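Side-chain contacts in trehalose-6-phosphate phosphatase (Cryptococcus neoformans, PDB 5DX9), which is a phosphatase of the HAD clan that here holds a magnesium ion beside 6-O-phosphono-alpha-D-glucopyranose: residues V93-P96 and F101-M104; E115-F120 and I132-A137; I172-G177 and L181-L186. One frame throughout, in Å; residues are numbered along the deposited sequence.

Interaction 1 of 3, residues V93-P96 and F101-M104; sequences VKQP and FINM
The amide of Ile-102 donates to Val-93 O over 2.9 Å from Ile-102 N, in a nearly straight bond (161° at the hydrogen). The return bond, from Val-93 N to Ile-102 O at 3.2 Å, is more bent, and the two together make Val-93 and Ile-102 an antiparallel hydrogen-bonded pair near the turn of a short beta hairpin. Both side chains of the pair lie on one face of the sheet, where beta-branched residues suit the extended backbone. Val-93 turns its CG2 branch to the methyl end of Met-104, modelled as selenomethionine. The chain of Met-104 is bent about both CB-CG and CG-SE, which folds CE back over the valine; the separation of Val-93 CG2 and Met-104 CE, 3.3 Å, is tighter than normal packing, so its exact value is doubtful.

The other face carries a CH-pi contact. Lys-94 CB sits 3.4 Å from the centroid of the Phe-101 ring, only 10° off the ring normal, and so covers the middle of that face. With CG anti to the backbone N (chi1 173°) and the chain extended, the lysine runs on across the ring, its CD still 4.0 Å from Phe-101 CE2. A lysine suits this place because its methylenes can cover an aromatic face while NZ reaches past it to a salt bridge with Glu-74.

Strand 102-103 is the outermost strand at this side of the mixed core sheet, and strand 92-94 connects it to strand 84-87. Helix 190-200 lies against the valine face, with Ile-193 touching Val-93 and Arg-196 touching Ile-102 and Met-104. Arg-196 also hydrogen-bonds Gln-95 OE1, while on the opposite face Phe-101 rests on Leu-85 of strand 84-87.

Interaction 2 of 3, residues E115-F120 and I132-A137; sequences EVEEIF and IEVKKA. With G6P (6-O-phosphono-alpha-D-glucopyranose), chain B.
Helix 112-125 packs on the edge strand 131-134 of the four-stranded antiparallel sheet, where Phe-120 and Glu-117 meet Ile-132 and Val-134. The two segments run nearly antiparallel, at 165°, with their axes 9.8 Å apart. The closest side-chain touch is between Phe-120 CB and Ile-132 CD1, 3.6 Å apart. Ile-132 holds CG1 anti to its own N (chi1 -171°), and CD1 at the end of that branch comes against the helix. The phenylalanine ring itself heads elsewhere, to Trp-141, Leu-181 and Val-183 deeper in the sheet. One turn earlier, the extended Glu-117 passes Val-134 at about a right angle, bringing OE2 to 3.7 Å from Val-134 CG2; a long side chain suits this partly exposed border, since its methylenes pack while its carboxylate makes a long, weak ion pair with Lys-121.

Alternation along the strand sends Glu-133 away from the helix. Its OE1 accepts from O2 of G6P at 3.0 Å and more weakly from O3. Lys-135 NZ donates to the same G6P O3 at 2.9 Å. Helix on one face and sugar-binding residues on the other are consistent with the alpha/beta cap of C2-type HAD phosphatases.

Interaction 3 of 3, residues I172-G177 and L181-L186; sequences IEVLVG and LEVRPL. With G6P (6-O-phosphono-alpha-D-glucopyranose), chain B.
Arg-184 runs alongside its cross-strand partner Glu-173, both pointing the same way, and lays its guanidinium over the base of that side chain. From CB its chi1 of 69° sets CG between the backbone N and the carbonyl carbon, and CG lies 4.0 Å from Glu-173 CB. The chain then runs extended to NE, which passes Leu-175 CD2 at 4.0 Å. Beyond it the flat guanidinium lies with one face over Glu-173 CB, which is 3.6 Å from CZ and displaced toward the rim of the group, while NH2 rests near Glu-173 CG. At the tip NH1 donates to Pro-185 O at 3.0 Å, almost in the guanidinium plane, and weakly to Leu-186 O. The carboxylate of Glu-173 bends off at chi2, leaving its OE1 5.0 Å from Arg-184 NH2, too far for a salt bridge.

Beneath these side chains the strands are joined by four backbone bonds, two in the pair Glu-173 and Arg-184 and two in the pair Leu-175 and Glu-182. Glu-182 lies alongside Leu-175, and its extended chain carries OE2 to 2.6 Å from G6P O4, whose hydroxyl is the donor. His-89 NE2 also bonds OE2, and Lys-135 pairs with OE1, so the carboxylate is fixed from several sides.

On the reverse face the side chains meet as hydrocarbon: Val-176 CG2 and Leu-181 CD2 are 3.9 Å apart, and Val-174 faces Val-183. Branched aliphatic residues fit there because helices 112-125 and 148-166 cover them. The chemistry thus divides by face: apolar contacts hold the hairpin to its helices, while the face of Glu-182 and Arg-184, though it also carries Leu-175, bears the charged groups, one of them bonded directly to the sugar.

Interactions 2 and 3 belong to one four-stranded sheet, their centres 11 Å apart, and both reach G6P. They join at the ligand through a salt bridge between Lys-135 NZ and Glu-182 OE1, 2.6 Å long, and behind the sheet through packing of Val-116 CG1 on Val-183 CG2 at 3.8 Å. Interaction 1 lies in the mixed core sheet, its centre 22 Å from that of interaction 2 and 20 Å from that of interaction 3, touching neither; the side chain of Phe-101 is about 12 Å from G6P. The core also supplies Asn-26 and Asp-28, which bond G6P and, with Asp-212, form the magnesium site, consistent with a site between core and cap.

Interaction 1 of 3, residues V93-P96 and F101-M104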
loop_
_atom_site.group_PDB
_atom_site.type_symbol
_atom_site.label_atom_id
_atom_site.label_comp_id
_atom_site.label_asym_id
_atom_site.label_seq_id
_atom_site.Cartn_x
_atom_site.Cartn_y
_atom_site.Cartn_z
ATOM N N VAL A 93 4.384 -5.356 -9.188
ATOM C CA VAL A 93 5.014 -5.980 -8.030
ATOM C C VAL A 93 6.439 -6.438 -8.342
ATOM O O VAL A 93 6.647 -7.317 -9.178
ATOM C CB VAL A 93 4.201 -7.194 -7.536
ATOM C CG1 VAL A 93 4.753 -7.703 -6.213
ATOM C CG2 VAL A 93 2.733 -6.829 -7.397
ATOM N N LYS A 94 7.418 -5.836 -7.673
ATOM C CA LYS A 94 8.801 -6.284 -7.794
ATOM C C LYS A 94 9.267 -6.966 -6.512
ATOM O O LYS A 94 9.606 -6.299 -5.534
ATOM C CB LYS A 94 9.731 -5.117 -8.118
ATOM C CG LYS A 94 11.201 -5.502 -8.083
ATOM C CD LYS A 94 12.087 -4.306 -7.781
ATOM C CE LYS A 94 13.496 -4.749 -7.422
ATOM N NZ LYS A 94 14.363 -3.611 -7.016
ATOM N N GLN A 95 9.283 -8.295 -6.525
ATOM C CA GLN A 95 9.741 -9.074 -5.379
ATOM C C GLN A 95 11.185 -8.737 -5.018
ATOM O O GLN A 95 11.920 -8.187 -5.837
ATOM C CB GLN A 95 9.612 -10.568 -5.667
ATOM C CG GLN A 95 8.227 -10.994 -6.112
ATOM C CD GLN A 95 8.145 -12.479 -6.399
ATOM O OE1 GLN A 95 7.060 -13.024 -6.608
ATOM N NE2 GLN A 95 9.295 -13.143 -6.410
ATOM N N PRO A 96 11.589 -9.065 -3.782
ATOM C CA PRO A 96 12.960 -8.837 -3.311
ATOM C C PRO A 96 13.994 -9.510 -4.212
ATOM O O PRO A 96 15.036 -8.930 -4.494
ATOM C CB PRO A 96 12.957 -9.460 -1.911
ATOM C CG PRO A 96 11.530 -9.393 -1.477
ATOM C CD PRO A 96 10.730 -9.628 -2.726
ATOM N N PHE A 101 9.364 -5.504 -12.580
ATOM C CA PHE A 101 8.020 -5.516 -12.010
ATOM C C PHE A 101 7.054 -6.413 -12.784
ATOM O O PHE A 101 6.899 -6.278 -13.997
ATOM C CB PHE A 101 7.457 -4.093 -11.955
ATOM C CG PHE A 101 8.103 -3.219 -10.916
ATOM C CD1 PHE A 101 7.452 -2.945 -9.723
ATOM C CD2 PHE A 101 9.355 -2.669 -11.134
ATOM C CE1 PHE A 101 8.040 -2.139 -8.765
ATOM C CE2 PHE A 101 9.949 -1.860 -10.179
ATOM C CZ PHE A 101 9.290 -1.595 -8.993
ATOM N N ILE A 102 6.404 -7.325 -12.071
ATOM C CA ILE A 102 5.332 -8.129 -12.646
ATOM C C ILE A 102 4.107 -7.260 -12.919
ATOM O O ILE A 102 3.511 -6.718 -11.988
ATOM C CB ILE A 102 4.927 -9.286 -11.709
ATOM C CG1 ILE A 102 6.137 -10.166 -11.384
ATOM C CG2 ILE A 102 3.798 -10.101 -12.321
ATOM C CD1 ILE A 102 5.838 -11.274 -10.394
ATOM N N ASN A 103 3.730 -7.122 -14.186
ATOM C CA ASN A 103 2.545 -6.340 -14.528
ATOM C C ASN A 103 1.266 -7.099 -14.191
ATOM O O ASN A 103 0.913 -8.073 -14.854
ATOM C CB ASN A 103 2.549 -5.957 -16.008
ATOM C CG ASN A 103 1.473 -4.933 -16.350
ATOM O OD1 ASN A 103 0.465 -4.806 -15.651
ATOM N ND2 ASN A 103 1.688 -4.192 -17.432
HETATM N N MSE A 104 0.574 -6.630 -13.160
HETATM C CA MSE A 104 -0.652 -7.261 -12.691
HETATM C C MSE A 104 -1.847 -6.896 -13.574
HETATM O O MSE A 104 -2.962 -7.380 -13.359
HETATM C CB MSE A 104 -0.927 -6.850 -11.241
HETATM C CG MSE A 104 -1.344 -7.980 -10.314
HETATM SE SE MSE A 104 0.056 -9.314 -10.081
HETATM C CE MSE A 104 1.609 -8.146 -10.209
#

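Interaction 2 of 3, residues E115-F120 and I132-A137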
loop_
_atom_site.group_PDB
_atom_site.type_symbol
_atom_site.label_atom_id
_atom_site.label_comp_id
_atom_site.label_asym_id
_atom_site.label_seq_id
_atom_site.Cartn_x
_atom_site.Cartn_y
_atom_site.Cartn_z
ATOM N N GLU A 115 -8.656 8.578 -22.283
ATOM C CA GLU A 115 -9.838 9.337 -21.901
ATOM C C GLU A 115 -9.595 10.114 -20.613
ATOM O O GLU A 115 -9.964 11.284 -20.505
ATOM C CB GLU A 115 -11.041 8.403 -21.736
ATOM C CG GLU A 115 -11.361 7.579 -22.977
ATOM C CD GLU A 115 -12.423 6.521 -22.729
ATOM O OE1 GLU A 115 -12.425 5.912 -21.637
ATOM O OE2 GLU A 115 -13.257 6.295 -23.630
ATOM N N VAL A 116 -8.969 9.459 -19.642
ATOM C CA VAL A 116 -8.676 10.092 -18.363
ATOM C C VAL A 116 -7.603 11.160 -18.506
ATOM O O VAL A 116 -7.709 12.233 -17.911
ATOM C CB VAL A 116 -8.231 9.060 -17.311
ATOM C CG1 VAL A 116 -7.526 9.750 -16.146
ATOM C CG2 VAL A 116 -9.433 8.261 -16.825
ATOM N N GLU A 117 -6.572 10.865 -19.296
ATOM C CA GLU A 117 -5.497 11.825 -19.530
ATOM C C GLU A 117 -6.041 13.099 -20.167
ATOM O O GLU A 117 -5.653 14.208 -19.794
ATOM C CB GLU A 117 -4.400 11.223 -20.414
ATOM C CG GLU A 117 -3.256 12.191 -20.701
ATOM C CD GLU A 117 -2.068 11.537 -21.391
ATOM O OE1 GLU A 117 -2.178 10.367 -21.821
ATOM O OE2 GLU A 117 -1.015 12.199 -21.499
ATOM N N GLU A 118 -6.948 12.931 -21.125
ATOM C CA GLU A 118 -7.555 14.068 -21.807
ATOM C C GLU A 118 -8.320 14.941 -20.817
ATOM O O GLU A 118 -8.246 16.169 -20.868
ATOM C CB GLU A 118 -8.486 13.594 -22.928
ATOM C CG GLU A 118 -9.203 14.722 -23.654
ATOM C CD GLU A 118 -10.245 14.221 -24.640
ATOM O OE1 GLU A 118 -10.808 15.054 -25.380
ATOM O OE2 GLU A 118 -10.501 12.997 -24.677
ATOM N N ILE A 119 -9.043 14.300 -19.905
ATOM C CA ILE A 119 -9.808 15.028 -18.904
ATOM C C ILE A 119 -8.890 15.809 -17.963
ATOM O O ILE A 119 -9.134 16.983 -17.674
ATOM C CB ILE A 119 -10.699 14.079 -18.083
ATOM C CG1 ILE A 119 -11.808 13.500 -18.965
ATOM C CG2 ILE A 119 -11.297 14.808 -16.892
ATOM C CD1 ILE A 119 -12.717 12.518 -18.248
ATOM N N PHE A 120 -7.829 15.158 -17.502
ATOM C CA PHE A 120 -6.910 15.780 -16.557
ATOM C C PHE A 120 -6.085 16.874 -17.226
ATOM O O PHE A 120 -5.739 17.872 -16.593
ATOM C CB PHE A 120 -5.990 14.731 -15.928
ATOM C CG PHE A 120 -6.649 13.922 -14.843
ATOM C CD1 PHE A 120 -7.832 14.352 -14.262
ATOM C CD2 PHE A 120 -6.084 12.737 -14.402
ATOM C CE1 PHE A 120 -8.438 13.611 -13.264
ATOM C CE2 PHE A 120 -6.686 11.991 -13.405
ATOM C CZ PHE A 120 -7.862 12.428 -12.835
ATOM N N ILE A 132 -0.059 17.071 -13.736
ATOM C CA ILE A 132 -0.549 15.754 -14.110
ATOM C C ILE A 132 0.569 14.725 -14.027
ATOM O O ILE A 132 1.699 14.980 -14.443
ATOM C CB ILE A 132 -1.154 15.751 -15.527
ATOM C CG1 ILE A 132 -1.865 14.422 -15.795
ATOM C CG2 ILE A 132 -0.080 16.008 -16.573
ATOM C CD1 ILE A 132 -2.614 14.386 -17.108
ATOM N N GLU A 133 0.251 13.563 -13.467
ATOM C CA GLU A 133 1.228 12.495 -13.327
ATOM C C GLU A 133 0.756 11.247 -14.055
ATOM O O GLU A 133 0.119 10.375 -13.465
ATOM C CB GLU A 133 1.484 12.182 -11.851
ATOM C CG GLU A 133 2.947 12.240 -11.453
ATOM C CD GLU A 133 3.174 11.880 -9.999
ATOM O OE1 GLU A 133 2.452 12.408 -9.131
ATOM O OE2 GLU A 133 4.080 11.068 -9.724
ATOM N N VAL A 134 1.062 11.170 -15.346
ATOM C CA VAL A 134 0.760 9.974 -16.117
ATOM C C VAL A 134 1.746 8.872 -15.752
ATOM O O VAL A 134 2.950 9.005 -15.964
ATOM C CB VAL A 134 0.812 10.243 -17.630
ATOM C CG1 VAL A 134 0.556 8.960 -18.405
ATOM C CG2 VAL A 134 -0.202 11.312 -18.010
ATOM N N LYS A 135 1.230 7.793 -15.180
ATOM C CA LYS A 135 2.064 6.659 -14.818
ATOM C C LYS A 135 1.770 5.506 -15.766
ATOM O O LYS A 135 1.078 5.684 -16.766
ATOM C CB LYS A 135 1.834 6.265 -13.355
ATOM C CG LYS A 135 2.383 7.286 -12.360
ATOM C CD LYS A 135 1.953 7.000 -10.925
ATOM C CE LYS A 135 0.513 7.419 -10.695
ATOM N NZ LYS A 135 0.117 7.342 -9.264
ATOM N N LYS A 136 2.293 4.325 -15.461
ATOM C CA LYS A 136 2.193 3.212 -16.396
ATOM C C LYS A 136 0.801 2.588 -16.436
ATOM O O LYS A 136 0.347 2.163 -17.496
ATOM C CB LYS A 136 3.241 2.150 -16.060
ATOM C CG LYS A 136 4.669 2.676 -16.129
ATOM C CD LYS A 136 5.698 1.556 -16.167
ATOM C CE LYS A 136 7.109 2.121 -16.298
ATOM N NZ LYS A 136 8.152 1.056 -16.353
ATOM N N ALA A 137 0.121 2.536 -15.296
ATOM C CA ALA A 137 -1.211 1.941 -15.241
ATOM C C ALA A 137 -2.202 2.813 -14.468
ATOM O O ALA A 137 -3.327 2.395 -14.195
ATOM C CB ALA A 137 -1.143 0.550 -14.624
HETATM C C1 G6P B . 1.765 10.727 -4.224
HETATM C C2 G6P B . 2.062 10.391 -5.680
HETATM C C3 G6P B . 0.797 10.064 -6.448
HETATM C C4 G6P B . 0.086 8.890 -5.809
HETATM C C5 G6P B . -0.020 8.950 -4.273
HETATM C C6 G6P B . 0.062 7.547 -3.641
HETATM O O1 G6P B . 1.078 11.972 -4.077
HETATM O O2 G6P B . 2.741 11.491 -6.283
HETATM O O3 G6P B . 1.117 9.676 -7.792
HETATM O O4 G6P B . -1.206 8.862 -6.431
HETATM O O5 G6P B . 1.021 9.679 -3.602
HETATM O O6 G6P B . 1.261 7.397 -2.842
HETATM P P G6P B . 1.331 6.342 -1.602
HETATM O O1P G6P B . 2.811 5.763 -1.351
HETATM O O2P G6P B . 0.903 7.036 -0.367
HETATM O O3P G6P B . 0.308 5.150 -1.952
#

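Interaction 3 of 3, residues I172-G177 and L181-L186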
loop_
_atom_site.group_PDB
_atom_site.type_symbol
_atom_site.label_atom_id
_atom_site.label_comp_id
_atom_site.label_asym_id
_atom_site.label_seq_id
_atom_site.Cartn_x
_atom_site.Cartn_y
_atom_site.Cartn_z
ATOM N N ILE A 172 -12.564 1.076 -14.104
ATOM C CA ILE A 172 -11.673 1.949 -13.352
ATOM C C ILE A 172 -12.206 2.224 -11.954
ATOM O O ILE A 172 -13.393 2.047 -11.685
ATOM C CB ILE A 172 -11.477 3.306 -14.056
ATOM C CG1 ILE A 172 -12.781 4.106 -14.021
ATOM C CG2 ILE A 172 -10.984 3.112 -15.483
ATOM C CD1 ILE A 172 -12.715 5.442 -14.739
ATOM N N GLU A 173 -11.318 2.664 -11.071
ATOM C CA GLU A 173 -11.733 3.231 -9.796
ATOM C C GLU A 173 -11.178 4.642 -9.700
ATOM O O GLU A 173 -10.018 4.887 -10.030
ATOM C CB GLU A 173 -11.257 2.385 -8.612
ATOM C CG GLU A 173 -11.847 2.827 -7.268
ATOM C CD GLU A 173 -13.371 2.808 -7.261
ATOM O OE1 GLU A 173 -13.960 1.770 -7.633
ATOM O OE2 GLU A 173 -13.984 3.834 -6.893
ATOM N N VAL A 174 -12.016 5.568 -9.255
ATOM C CA VAL A 174 -11.612 6.956 -9.125
ATOM C C VAL A 174 -11.286 7.265 -7.678
ATOM O O VAL A 174 -12.148 7.184 -6.803
ATOM C CB VAL A 174 -12.702 7.909 -9.625
ATOM C CG1 VAL A 174 -12.303 9.356 -9.365
ATOM C CG2 VAL A 174 -12.961 7.669 -11.102
ATOM N N LEU A 175 -10.031 7.624 -7.439
ATOM C CA LEU A 175 -9.526 7.828 -6.094
ATOM C C LEU A 175 -9.441 9.305 -5.736
ATOM O O LEU A 175 -8.868 10.100 -6.480
ATOM C CB LEU A 175 -8.149 7.180 -5.950
ATOM C CG LEU A 175 -8.034 5.704 -6.339
ATOM C CD1 LEU A 175 -6.580 5.255 -6.265
ATOM C CD2 LEU A 175 -8.917 4.831 -5.450
ATOM N N VAL A 176 -10.018 9.668 -4.595
ATOM C CA VAL A 176 -9.853 11.012 -4.057
ATOM C C VAL A 176 -8.732 11.010 -3.023
ATOM O O VAL A 176 -8.930 10.627 -1.867
ATOM C CB VAL A 176 -11.150 11.541 -3.422
ATOM C CG1 VAL A 176 -10.902 12.884 -2.748
ATOM C CG2 VAL A 176 -12.241 11.660 -4.473
ATOM N N GLY A 177 -7.547 11.424 -3.454
ATOM C CA GLY A 177 -6.376 11.392 -2.606
ATOM C C GLY A 177 -6.163 12.702 -1.880
ATOM O O GLY A 177 -7.037 13.567 -1.869
ATOM N N LEU A 181 -6.567 13.843 -7.533
ATOM C CA LEU A 181 -7.455 12.817 -8.061
ATOM C C LEU A 181 -6.614 11.763 -8.769
ATOM O O LEU A 181 -5.643 12.094 -9.450
ATOM C CB LEU A 181 -8.478 13.406 -9.031
ATOM C CG LEU A 181 -9.667 14.171 -8.463
ATOM C CD1 LEU A 181 -10.629 14.532 -9.588
ATOM C CD2 LEU A 181 -10.365 13.364 -7.380
ATOM N N GLU A 182 -6.980 10.495 -8.609
ATOM C CA GLU A 182 -6.277 9.423 -9.298
ATOM C C GLU A 182 -7.249 8.399 -9.865
ATOM O O GLU A 182 -8.275 8.097 -9.259
ATOM C CB GLU A 182 -5.286 8.739 -8.359
ATOM C CG GLU A 182 -4.319 7.807 -9.070
ATOM C CD GLU A 182 -3.244 7.272 -8.148
ATOM O OE1 GLU A 182 -2.270 6.666 -8.654
ATOM O OE2 GLU A 182 -3.372 7.459 -6.918
ATOM N N VAL A 183 -6.931 7.876 -11.040
ATOM C CA VAL A 183 -7.736 6.821 -11.636
ATOM C C VAL A 183 -6.865 5.591 -11.796
ATOM O O VAL A 183 -5.757 5.676 -12.323
ATOM C CB VAL A 183 -8.320 7.230 -13.000
ATOM C CG1 VAL A 183 -9.207 6.119 -13.544
ATOM C CG2 VAL A 183 -9.099 8.528 -12.876
ATOM N N ARG A 184 -7.360 4.456 -11.318
ATOM C CA ARG A 184 -6.628 3.197 -11.403
ATOM C C ARG A 184 -7.515 2.121 -11.993
ATOM O O ARG A 184 -8.728 2.294 -12.078
ATOM C CB ARG A 184 -6.132 2.748 -10.026
ATOM C CG ARG A 184 -7.248 2.318 -9.079
ATOM C CD ARG A 184 -6.727 1.396 -7.987
ATOM N NE ARG A 184 -7.632 1.341 -6.844
ATOM C CZ ARG A 184 -8.725 0.585 -6.780
ATOM N NH1 ARG A 184 -9.071 -0.192 -7.800
ATOM N NH2 ARG A 184 -9.481 0.612 -5.691
ATOM N N PRO A 185 -6.909 1.000 -12.403
ATOM C CA PRO A 185 -7.698 -0.149 -12.841
ATOM C C PRO A 185 -8.569 -0.634 -11.694
ATOM O O PRO A 185 -8.111 -0.663 -10.550
ATOM C CB PRO A 185 -6.637 -1.186 -13.222
ATOM C CG PRO A 185 -5.390 -0.396 -13.460
ATOM C CD PRO A 185 -5.463 0.747 -12.492
ATOM N N LEU A 186 -9.809 -0.997 -11.997
ATOM C CA LEU A 186 -10.763 -1.390 -10.970
ATOM C C LEU A 186 -10.341 -2.658 -10.240
ATOM O O LEU A 186 -10.616 -2.813 -9.052
ATOM C CB LEU A 186 -12.151 -1.593 -11.582
ATOM C CG LEU A 186 -13.218 -2.127 -10.623
ATOM C CD1 LEU A 186 -13.508 -1.112 -9.523
ATOM C CD2 LEU A 186 -14.492 -2.502 -11.375
HETATM C C1 G6P B . 1.765 10.727 -4.224
HETATM C C2 G6P B . 2.062 10.391 -5.680
HETATM C C3 G6P B . 0.797 10.064 -6.448
HETATM C C4 G6P B . 0.086 8.890 -5.809
HETATM C C5 G6P B . -0.020 8.950 -4.273
HETATM C C6 G6P B . 0.062 7.547 -3.641
HETATM O O1 G6P B . 1.078 11.972 -4.077
HETATM O O2 G6P B . 2.741 11.491 -6.283
HETATM O O3 G6P B . 1.117 9.676 -7.792
HETATM O O4 G6P B . -1.206 8.862 -6.431
HETATM O O5 G6P B . 1.021 9.679 -3.602
HETATM O O6 G6P B . 1.261 7.397 -2.842
HETATM P P G6P B . 1.331 6.342 -1.602
HETATM O O1P G6P B . 2.811 5.763 -1.351
HETATM O O2P G6P B . 0.903 7.036 -0.367
HETATM O O3P G6P B . 0.308 5.150 -1.952
#